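Local coordinates for protein 11R-lipoxygenase (Gersemia fruticosa, PDB 3VF1) that probably adds molecular oxygen to polyunsaturated fatty acids with the aid of a non-heme iron, as a calcium-dependent 11R-lipoxygenase, at residues Gln260-Val269 / Arg380-Thr391; His589-Gln598 / Met613-Ala622. All coordinates share one frame; numbering follows the deposited sequence.

Both contacts belong to the lipoxygenase domain and meet at helix 369-410, the long helix that carries the iron ligands His392 and His397. Interaction 1 sets the end of helix 254-263 and the loop after it against this helix just before those ligands, and the side chain of His387 lies about 9 Å from the iron. Interaction 2, whose centre is about 17 Å from that of interaction 1, lies away from the metal and joins segment 589-598 to segment 613-622. The two are tied directly: Gln385 NE2 probably donates to Thr594 O at 2.8 Å, and the hydroxyls Thr384 OG1 and Ser592 OG, 2.9 Å apart, are probably hydrogen-bonded. Segment 589-598 therefore touches both the helix and segment 613-622.

Interaction 1 of 2, residues Gln260-Val269 / Arg380-Thr391; sequences QFLNGSNPEV and RCADTQYHQMIT
The hydroxyl of Thr391 sits between two acceptors, with OG1 2.9 Å from Asn266 OD1 and 3.1 Å from Glu268 OE1; it has one proton and both acceptors within reach. Glu268 reaches in with a chain extended beyond CG, and a water bridges its OE1 to Tyr386 OH. The Asn266 amide suits a place between a hydroxyl and a carboxylate. With CG anti to the backbone N (chi1 -178°), the group is carried against the helix; OD1 faces Thr391, and ND2 lies 3.0 Å from Asp383 OD1, the amide and carboxylate planes 28° apart. Asp383 OD1 is hydrogen-bonded to Tyr311 OH. Asp383, Tyr386, His387 and Thr391 present one side of helix 369-410 to the loop, and the helix turn at 387-391 widens to the pi type immediately before the iron ligand His392. His387 lays its CB against Asn266 CB at 3.7 Å, and its NE2 bonds Val578 O on helix 557-579. Val269 supplies a compact methyl, CG2, over one face of the Tyr386 ring, 3.9 Å from the centroid in a CH-pi contact; Ile390 CD1 lies over the opposite face. Farther back along the helix, Arg380 bends twice and hangs NH1 over the middle of the Phe261 ring. This cation-pi contact has the guanidinium plane steeply inclined to the ring (77°), while Gln260 CB covers one guanidinium face and Asn591 O accepts from NE.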
loop_
_atom_site.group_PDB
_atom_site.type_symbol
_atom_site.label_atom_id
_atom_site.label_comp_id
_atom_site.label_asym_id
_atom_site.label_seq_id
_atom_site.Cartn_x
_atom_site.Cartn_y
_atom_site.Cartn_z
ATOM N N GLN A 260 12.412 9.477 -14.562
ATOM C CA GLN A 260 11.159 9.533 -13.812
ATOM C C GLN A 260 10.290 8.303 -14.061
ATOM O O GLN A 260 9.379 8.014 -13.287
ATOM C CB GLN A 260 10.374 10.800 -14.157
ATOM C CG GLN A 260 11.009 12.081 -13.645
ATOM C CD GLN A 260 11.289 12.033 -12.156
ATOM O OE1 GLN A 260 10.417 12.328 -11.337
ATOM N NE2 GLN A 260 12.510 11.653 -11.796
ATOM N N PHE A 261 10.571 7.583 -15.143
ATOM C CA PHE A 261 9.837 6.362 -15.456
ATOM C C PHE A 261 10.476 5.160 -14.770
ATOM O O PHE A 261 9.933 4.057 -14.799
ATOM C CB PHE A 261 9.782 6.144 -16.970
ATOM C CG PHE A 261 8.906 7.130 -17.689
ATOM C CD1 PHE A 261 9.380 8.392 -18.015
ATOM C CD2 PHE A 261 7.609 6.799 -18.034
ATOM C CE1 PHE A 261 8.573 9.302 -18.673
ATOM C CE2 PHE A 261 6.797 7.705 -18.692
ATOM C CZ PHE A 261 7.281 8.957 -19.012
ATOM N N LEU A 262 11.631 5.384 -14.149
ATOM C CA LEU A 262 12.334 4.336 -13.420
ATOM C C LEU A 262 12.328 4.610 -11.920
ATOM O O LEU A 262 12.099 3.709 -11.118
ATOM C CB LEU A 262 13.785 4.241 -13.896
ATOM C CG LEU A 262 14.028 3.883 -15.361
ATOM C CD1 LEU A 262 15.521 3.874 -15.643
ATOM C CD2 LEU A 262 13.407 2.542 -15.704
ATOM N N ASN A 263 12.582 5.860 -11.547
ATOM C CA ASN A 263 12.803 6.212 -10.152
ATOM C C ASN A 263 11.839 7.285 -9.662
ATOM O O ASN A 263 12.124 7.996 -8.699
ATOM C CB ASN A 263 14.245 6.680 -9.963
ATOM C CG ASN A 263 15.254 5.662 -10.462
ATOM O OD1 ASN A 263 15.102 4.460 -10.237
ATOM N ND2 ASN A 263 16.285 6.138 -11.153
ATOM N N GLY A 264 10.699 7.402 -10.332
ATOM C CA GLY A 264 9.651 8.303 -9.892
ATOM C C GLY A 264 8.698 7.587 -8.959
ATOM O O GLY A 264 9.120 6.992 -7.971
ATOM N N SER A 265 7.410 7.632 -9.279
ATOM C CA SER A 265 6.398 6.969 -8.466
ATOM C C SER A 265 5.712 5.828 -9.212
ATOM O O SER A 265 4.841 5.158 -8.659
ATOM C CB SER A 265 5.352 7.981 -8.001
ATOM O OG SER A 265 5.938 8.966 -7.168
ATOM N N ASN A 266 6.105 5.606 -10.464
ATOM C CA ASN A 266 5.462 4.592 -11.291
ATOM C C ASN A 266 6.438 3.903 -12.240
ATOM O O ASN A 266 6.542 4.276 -13.409
ATOM C CB ASN A 266 4.325 5.224 -12.093
ATOM C CG ASN A 266 3.574 4.212 -12.933
ATOM O OD1 ASN A 266 3.658 3.006 -12.695
ATOM N ND2 ASN A 266 2.830 4.696 -13.919
ATOM N N PRO A 267 7.158 2.888 -11.736
ATOM C CA PRO A 267 8.139 2.128 -12.515
ATOM C C PRO A 267 7.563 0.835 -13.093
ATOM O O PRO A 267 8.302 -0.134 -13.259
ATOM C CB PRO A 267 9.203 1.803 -11.471
ATOM C CG PRO A 267 8.409 1.608 -10.210
ATOM C CD PRO A 267 7.199 2.518 -10.309
ATOM N N GLU A 268 6.270 0.826 -13.404
ATOM C CA GLU A 268 5.591 -0.402 -13.812
ATOM C C GLU A 268 5.328 -0.513 -15.313
ATOM O O GLU A 268 4.836 -1.540 -15.777
ATOM C CB GLU A 268 4.253 -0.522 -13.078
ATOM C CG GLU A 268 4.369 -0.893 -11.610
ATOM C CD GLU A 268 3.033 -1.298 -11.013
ATOM O OE1 GLU A 268 1.986 -0.848 -11.533
ATOM O OE2 GLU A 268 3.027 -2.075 -10.033
ATOM N N VAL A 269 5.648 0.529 -16.072
ATOM C CA VAL A 269 5.216 0.594 -17.466
ATOM C C VAL A 269 6.330 0.335 -18.478
ATOM O O VAL A 269 6.160 -0.461 -19.400
ATOM C CB VAL A 269 4.563 1.953 -17.778
ATOM C CG1 VAL A 269 4.056 1.978 -19.212
ATOM C CG2 VAL A 269 3.424 2.224 -16.807
ATOM N N ARG A 380 3.597 12.280 -19.795
ATOM C CA ARG A 380 3.586 12.192 -18.340
ATOM C C ARG A 380 2.164 12.229 -17.792
ATOM O O ARG A 380 1.851 11.558 -16.810
ATOM C CB ARG A 380 4.402 13.334 -17.733
ATOM C CG ARG A 380 5.887 13.254 -18.027
ATOM C CD ARG A 380 6.523 12.068 -17.321
ATOM N NE ARG A 380 6.455 12.193 -15.867
ATOM C CZ ARG A 380 6.647 11.190 -15.016
ATOM N NH1 ARG A 380 6.913 9.968 -15.462
ATOM N NH2 ARG A 380 6.565 11.407 -13.711
ATOM N N CYS A 381 1.305 13.018 -18.425
ATOM C CA CYS A 381 -0.079 13.127 -17.988
ATOM C C CYS A 381 -0.759 11.765 -18.064
ATOM O O CYS A 381 -1.481 11.371 -17.148
ATOM C CB CYS A 381 -0.839 14.147 -18.837
ATOM S SG CYS A 381 -2.469 14.580 -18.169
ATOM N N ALA A 382 -0.519 11.050 -19.157
ATOM C CA ALA A 382 -1.051 9.705 -19.320
ATOM C C ALA A 382 -0.536 8.803 -18.203
ATOM O O ALA A 382 -1.290 8.012 -17.628
ATOM C CB ALA A 382 -0.660 9.143 -20.675
ATOM N N ASP A 383 0.751 8.929 -17.896
ATOM C CA ASP A 383 1.380 8.100 -16.874
ATOM C C ASP A 383 0.771 8.370 -15.502
ATOM O O ASP A 383 0.647 7.461 -14.684
ATOM C CB ASP A 383 2.889 8.351 -16.839
ATOM C CG ASP A 383 3.609 7.442 -15.861
ATOM O OD1 ASP A 383 3.895 6.280 -16.224
ATOM O OD2 ASP A 383 3.888 7.891 -14.728
ATOM N N THR A 384 0.393 9.619 -15.258
ATOM C CA THR A 384 -0.230 9.994 -13.992
ATOM C C THR A 384 -1.557 9.267 -13.809
ATOM O O THR A 384 -1.855 8.771 -12.724
ATOM C CB THR A 384 -0.480 11.511 -13.909
ATOM O OG1 THR A 384 0.772 12.205 -13.938
ATOM C CG2 THR A 384 -1.226 11.860 -12.627
ATOM N N GLN A 385 -2.350 9.209 -14.875
ATOM C CA GLN A 385 -3.625 8.506 -14.833
ATOM C C GLN A 385 -3.362 7.066 -14.420
ATOM O O GLN A 385 -4.029 6.521 -13.540
ATOM C CB GLN A 385 -4.319 8.518 -16.202
ATOM C CG GLN A 385 -4.325 9.856 -16.928
ATOM C CD GLN A 385 -4.919 10.977 -16.099
ATOM O OE1 GLN A 385 -6.099 10.948 -15.753
ATOM N NE2 GLN A 385 -4.100 11.975 -15.778
ATOM N N TYR A 386 -2.372 6.461 -15.069
ATOM C CA TYR A 386 -2.003 5.076 -14.816
ATOM C C TYR A 386 -1.536 4.890 -13.375
ATOM O O TYR A 386 -1.959 3.960 -12.694
ATOM C CB TYR A 386 -0.895 4.657 -15.785
ATOM C CG TYR A 386 -0.622 3.170 -15.819
ATOM C CD1 TYR A 386 0.041 2.539 -14.774
ATOM C CD2 TYR A 386 -1.014 2.400 -16.906
ATOM C CE1 TYR A 386 0.298 1.180 -14.807
ATOM C CE2 TYR A 386 -0.762 1.042 -16.949
ATOM C CZ TYR A 386 -0.106 0.438 -15.896
ATOM O OH TYR A 386 0.146 -0.914 -15.936
ATOM N N HIS A 387 -0.668 5.783 -12.910
ATOM C CA HIS A 387 -0.084 5.645 -11.579
ATOM C C HIS A 387 -1.126 5.733 -10.470
ATOM O O HIS A 387 -1.152 4.900 -9.568
ATOM C CB HIS A 387 0.982 6.711 -11.339
ATOM C CG HIS A 387 1.385 6.836 -9.904
ATOM N ND1 HIS A 387 1.012 7.904 -9.117
ATOM C CD2 HIS A 387 2.110 6.018 -9.107
ATOM C CE1 HIS A 387 1.500 7.744 -7.901
ATOM N NE2 HIS A 387 2.170 6.607 -7.867
ATOM N N GLN A 388 -1.979 6.750 -10.536
ATOM C CA GLN A 388 -2.945 7.000 -9.474
ATOM C C GLN A 388 -3.964 5.872 -9.338
ATOM O O GLN A 388 -4.208 5.381 -8.240
ATOM C CB GLN A 388 -3.674 8.321 -9.719
ATOM C CG GLN A 388 -2.806 9.551 -9.533
ATOM C CD GLN A 388 -2.325 9.713 -8.101
ATOM O OE1 GLN A 388 -2.949 9.216 -7.163
ATOM N NE2 GLN A 388 -1.207 10.408 -7.928
ATOM N N MET A 389 -4.551 5.465 -10.456
ATOM C CA MET A 389 -5.656 4.513 -10.426
ATOM C C MET A 389 -5.199 3.055 -10.437
ATOM O O MET A 389 -5.771 2.220 -9.737
ATOM C CB MET A 389 -6.601 4.766 -11.602
ATOM C CG MET A 389 -7.136 6.188 -11.667
ATOM S SD MET A 389 -7.710 6.792 -10.064
ATOM C CE MET A 389 -8.869 5.509 -9.601
ATOM N N ILE A 390 -4.174 2.746 -11.224
ATOM C CA ILE A 390 -3.744 1.359 -11.388
ATOM C C ILE A 390 -2.583 0.992 -10.468
ATOM O O ILE A 390 -2.682 0.050 -9.681
ATOM C CB ILE A 390 -3.351 1.058 -12.850
ATOM C CG1 ILE A 390 -4.596 1.102 -13.740
ATOM C CG2 ILE A 390 -2.674 -0.302 -12.954
ATOM C CD1 ILE A 390 -4.316 0.876 -15.213
ATOM N N THR A 391 -1.485 1.734 -10.566
ATOM C CA THR A 391 -0.284 1.412 -9.803
ATOM C C THR A 391 -0.500 1.571 -8.302
ATOM O O THR A 391 -0.023 0.758 -7.512
ATOM C CB THR A 391 0.904 2.291 -10.223
ATOM O OG1 THR A 391 1.144 2.131 -11.626
ATOM C CG2 THR A 391 2.156 1.909 -9.442
HETATM O O HOH W 1 6.560 8.638 -11.772
HETATM O O HOH W 2 5.520 4.517 -15.703
HETATM O O HOH W 3 0.992 -2.132 -13.849
#

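Interaction 2 of 2, residues His589-Gln598 / Met613-Ala622; sequences HPNSPTLMRQ and MASLANKHQA
Arg597 thrusts its guanidinium edge-first at the backbone of segment 613-622, gripping one carbonyl with two nitrogens: NE donates to Leu616 O at 2.8 Å and NH2 to the same oxygen at 2.9 Å. The acceptor lies close to the guanidinium plane. NH2 approaches it almost in line with the C=O bond, whereas NE comes in tilted from the carbonyl plane. A bend at chi3 (-66°) turns the end of the otherwise extended chain onto this target. The faces are flanked too, by Ala614 O on one side and Asn618 CB on the other, and Asp225 forms a salt bridge with NH2. Arginine fits here because its flat cation can offer two N-H groups side by side to one carbonyl in the link between helices 609-615 and 619-632. That second helix opens with a capping box: Asn618 OD1 accepts from Gln621 N at 2.8 Å, and Gln621 OE1 accepts from Asn618 N at 2.9 Å. The Gln621 side chain, held this way, stands with its amide perpendicular to the guanidinium, and the Leu595 side chain crosses it at about a right angle, with CD1 3.5 Å from OE1. Met596 runs alongside Leu616, pointing the same way, so that Met596 CE meets Leu616 CD2 at 3.9 Å; Pro593 CG also approaches Leu616 CD2. The backbone joins in as well, Arg597 N donating to Ser615 O at 2.8 Å. At the far end the His589 ring rests obliquely against Ala617 CB, 3.7 Å from NE2, a small side chain that lets the imidazole come close, and a water joins ND1 to Ala622 O.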
loop_
_atom_site.group_PDB
_atom_site.type_symbol
_atom_site.label_atom_id
_atom_site.label_comp_id
_atom_site.label_asym_id
_atom_site.label_seq_id
_atom_site.Cartn_x
_atom_site.Cartn_y
_atom_site.Cartn_z
ATOM N N HIS A 589 4.074 20.513 -10.352
ATOM C CA HIS A 589 3.052 19.949 -11.232
ATOM C C HIS A 589 3.547 19.584 -12.637
ATOM O O HIS A 589 3.209 18.518 -13.154
ATOM C CB HIS A 589 1.861 20.905 -11.338
ATOM C CG HIS A 589 0.643 20.285 -11.949
ATOM N ND1 HIS A 589 -0.407 19.807 -11.195
ATOM C CD2 HIS A 589 0.313 20.057 -13.242
ATOM C CE1 HIS A 589 -1.335 19.318 -11.996
ATOM N NE2 HIS A 589 -0.923 19.455 -13.244
ATOM N N PRO A 590 4.335 20.467 -13.265
ATOM C CA PRO A 590 4.793 20.198 -14.635
ATOM C C PRO A 590 5.597 18.906 -14.781
ATOM O O PRO A 590 5.691 18.374 -15.887
ATOM C CB PRO A 590 5.677 21.407 -14.952
ATOM C CG PRO A 590 5.158 22.491 -14.073
ATOM C CD PRO A 590 4.743 21.806 -12.805
ATOM N N ASN A 591 6.170 18.411 -13.690
ATOM C CA ASN A 591 6.950 17.178 -13.742
ATOM C C ASN A 591 6.064 15.962 -13.994
ATOM O O ASN A 591 6.530 14.937 -14.493
ATOM C CB ASN A 591 7.746 16.991 -12.448
ATOM C CG ASN A 591 8.625 15.753 -12.477
ATOM O OD1 ASN A 591 9.631 15.711 -13.187
ATOM N ND2 ASN A 591 8.255 14.743 -11.697
ATOM N N SER A 592 4.785 16.084 -13.653
ATOM C CA SER A 592 3.831 15.003 -13.862
ATOM C C SER A 592 2.402 15.540 -13.797
ATOM O O SER A 592 1.732 15.417 -12.772
ATOM C CB SER A 592 4.033 13.910 -12.811
ATOM O OG SER A 592 3.500 12.672 -13.250
ATOM N N PRO A 593 1.935 16.143 -14.902
ATOM C CA PRO A 593 0.600 16.750 -14.981
ATOM C C PRO A 593 -0.512 15.757 -14.662
ATOM O O PRO A 593 -0.432 14.597 -15.067
ATOM C CB PRO A 593 0.504 17.202 -16.442
ATOM C CG PRO A 593 1.912 17.319 -16.908
ATOM C CD PRO A 593 2.678 16.274 -16.167
ATOM N N THR A 594 -1.537 16.211 -13.949
ATOM C CA THR A 594 -2.656 15.352 -13.579
ATOM C C THR A 594 -3.801 15.472 -14.576
ATOM O O THR A 594 -4.570 14.531 -14.762
ATOM C CB THR A 594 -3.184 15.690 -12.171
ATOM O OG1 THR A 594 -3.615 17.056 -12.126
ATOM C CG2 THR A 594 -2.099 15.470 -11.129
ATOM N N LEU A 595 -3.913 16.632 -15.212
ATOM C CA LEU A 595 -4.951 16.848 -16.211
ATOM C C LEU A 595 -4.506 17.846 -17.272
ATOM O O LEU A 595 -3.522 18.563 -17.092
ATOM C CB LEU A 595 -6.241 17.337 -15.543
ATOM C CG LEU A 595 -6.182 18.683 -14.812
ATOM C CD1 LEU A 595 -6.248 19.858 -15.778
ATOM C CD2 LEU A 595 -7.306 18.783 -13.790
ATOM N N MET A 596 -5.237 17.876 -18.381
ATOM C CA MET A 596 -5.045 18.884 -19.413
ATOM C C MET A 596 -6.390 19.538 -19.706
ATOM O O MET A 596 -7.404 18.854 -19.830
ATOM C CB MET A 596 -4.470 18.258 -20.683
ATOM C CG MET A 596 -3.021 17.807 -20.558
ATOM S SD MET A 596 -1.878 19.175 -20.283
ATOM C CE MET A 596 -0.302 18.347 -20.462
ATOM N N ARG A 597 -6.395 20.863 -19.812
ATOM C CA ARG A 597 -7.633 21.609 -20.004
ATOM C C ARG A 597 -7.899 21.905 -21.475
ATOM O O ARG A 597 -8.961 22.413 -21.830
ATOM C CB ARG A 597 -7.583 22.917 -19.223
ATOM C CG ARG A 597 -7.610 22.739 -17.720
ATOM C CD ARG A 597 -7.575 24.086 -17.029
ATOM N NE ARG A 597 -6.305 24.768 -17.257
ATOM C CZ ARG A 597 -6.162 26.085 -17.374
ATOM N NH1 ARG A 597 -7.211 26.892 -17.289
ATOM N NH2 ARG A 597 -4.958 26.599 -17.580
ATOM N N GLN A 598 -6.927 21.594 -22.324
ATOM C CA GLN A 598 -7.080 21.779 -23.759
ATOM C C GLN A 598 -6.691 20.498 -24.475
ATOM O O GLN A 598 -5.872 19.731 -23.975
ATOM C CB GLN A 598 -6.195 22.921 -24.250
ATOM C CG GLN A 598 -6.524 24.274 -23.645
ATOM C CD GLN A 598 -7.843 24.824 -24.147
ATOM O OE1 GLN A 598 -8.371 24.371 -25.163
ATOM N NE2 GLN A 598 -8.386 25.803 -23.435
ATOM N N MET A 613 0.754 26.852 -20.825
ATOM C CA MET A 613 0.109 27.262 -19.580
ATOM C C MET A 613 -1.408 27.122 -19.666
ATOM O O MET A 613 -2.084 27.003 -18.644
ATOM C CB MET A 613 0.465 28.710 -19.233
ATOM C CG MET A 613 1.950 28.966 -19.033
ATOM S SD MET A 613 2.772 27.677 -18.080
ATOM C CE MET A 613 1.883 27.787 -16.530
ATOM N N ALA A 614 -1.940 27.139 -20.885
ATOM C CA ALA A 614 -3.382 27.038 -21.086
ATOM C C ALA A 614 -3.853 25.590 -20.999
ATOM O O ALA A 614 -5.026 25.328 -20.720
ATOM C CB ALA A 614 -3.774 27.644 -22.424
ATOM N N SER A 615 -2.940 24.654 -21.242
ATOM C CA SER A 615 -3.254 23.233 -21.143
ATOM C C SER A 615 -3.102 22.737 -19.710
ATOM O O SER A 615 -3.943 21.991 -19.211
ATOM C CB SER A 615 -2.354 22.417 -22.070
ATOM O OG SER A 615 -2.774 22.532 -23.417
ATOM N N LEU A 616 -2.027 23.155 -19.054
ATOM C CA LEU A 616 -1.750 22.710 -17.695
ATOM C C LEU A 616 -2.842 23.166 -16.734
ATOM O O LEU A 616 -3.579 24.112 -17.013
ATOM C CB LEU A 616 -0.384 23.222 -17.230
ATOM C CG LEU A 616 0.820 22.691 -18.012
ATOM C CD1 LEU A 616 2.117 23.252 -17.448
ATOM C CD2 LEU A 616 0.846 21.170 -18.008
ATOM N N ALA A 617 -2.939 22.476 -15.603
ATOM C CA ALA A 617 -3.957 22.759 -14.601
ATOM C C ALA A 617 -3.982 24.239 -14.237
ATOM O O ALA A 617 -2.952 24.911 -14.258
ATOM C CB ALA A 617 -3.705 21.920 -13.357
ATOM N N ASN A 618 -5.167 24.744 -13.910
ATOM C CA ASN A 618 -5.297 26.114 -13.435
ATOM C C ASN A 618 -4.899 26.185 -11.965
ATOM O O ASN A 618 -4.484 25.186 -11.383
ATOM C CB ASN A 618 -6.722 26.637 -13.654
ATOM C CG ASN A 618 -7.766 25.844 -12.893
ATOM O OD1 ASN A 618 -7.535 25.409 -11.767
ATOM N ND2 ASN A 618 -8.925 25.654 -13.509
ATOM N N LYS A 619 -5.020 27.363 -11.364
ATOM C CA LYS A 619 -4.528 27.569 -10.007
ATOM C C LYS A 619 -5.270 26.720 -8.974
ATOM O O LYS A 619 -4.642 26.036 -8.168
ATOM C CB LYS A 619 -4.591 29.054 -9.638
ATOM C CG LYS A 619 -3.715 29.924 -10.528
ATOM C CD LYS A 619 -3.448 31.287 -9.916
ATOM C CE LYS A 619 -2.526 32.111 -10.800
ATOM N NZ LYS A 619 -2.187 33.423 -10.184
ATOM N N HIS A 620 -6.597 26.757 -9.001
ATOM C CA HIS A 620 -7.393 25.977 -8.057
ATOM C C HIS A 620 -7.103 24.485 -8.180
ATOM O O HIS A 620 -6.968 23.785 -7.177
ATOM C CB HIS A 620 -8.885 26.225 -8.273
ATOM C CG HIS A 620 -9.768 25.340 -7.450
ATOM N ND1 HIS A 620 -10.104 25.628 -6.145
ATOM C CD2 HIS A 620 -10.379 24.167 -7.744
ATOM C CE1 HIS A 620 -10.888 24.676 -5.672
ATOM N NE2 HIS A 620 -11.069 23.777 -6.623
ATOM N N GLN A 621 -7.006 24.005 -9.415
ATOM C CA GLN A 621 -6.780 22.587 -9.676
ATOM C C GLN A 621 -5.419 22.143 -9.154
ATOM O O GLN A 621 -5.287 21.057 -8.586
ATOM C CB GLN A 621 -6.875 22.298 -11.176
ATOM C CG GLN A 621 -8.274 22.437 -11.755
ATOM C CD GLN A 621 -8.280 22.393 -13.272
ATOM O OE1 GLN A 621 -7.273 22.690 -13.914
ATOM N NE2 GLN A 621 -9.415 22.015 -13.851
ATOM N N ALA A 622 -4.410 22.987 -9.346
ATOM C CA ALA A 622 -3.049 22.655 -8.943
ATOM C C ALA A 622 -2.929 22.578 -7.424
ATOM O O ALA A 622 -2.248 21.702 -6.892
ATOM C CB ALA A 622 -2.071 23.671 -9.503
HETATM O O HOH W 4 -1.803 19.749 -15.863
HETATM O O HOH W 5 -0.088 20.801 -8.584
HETATM O O HOH W 6 -9.627 26.671 -16.508
HETATM O O HOH W 7 -7.943 26.518 -20.816
#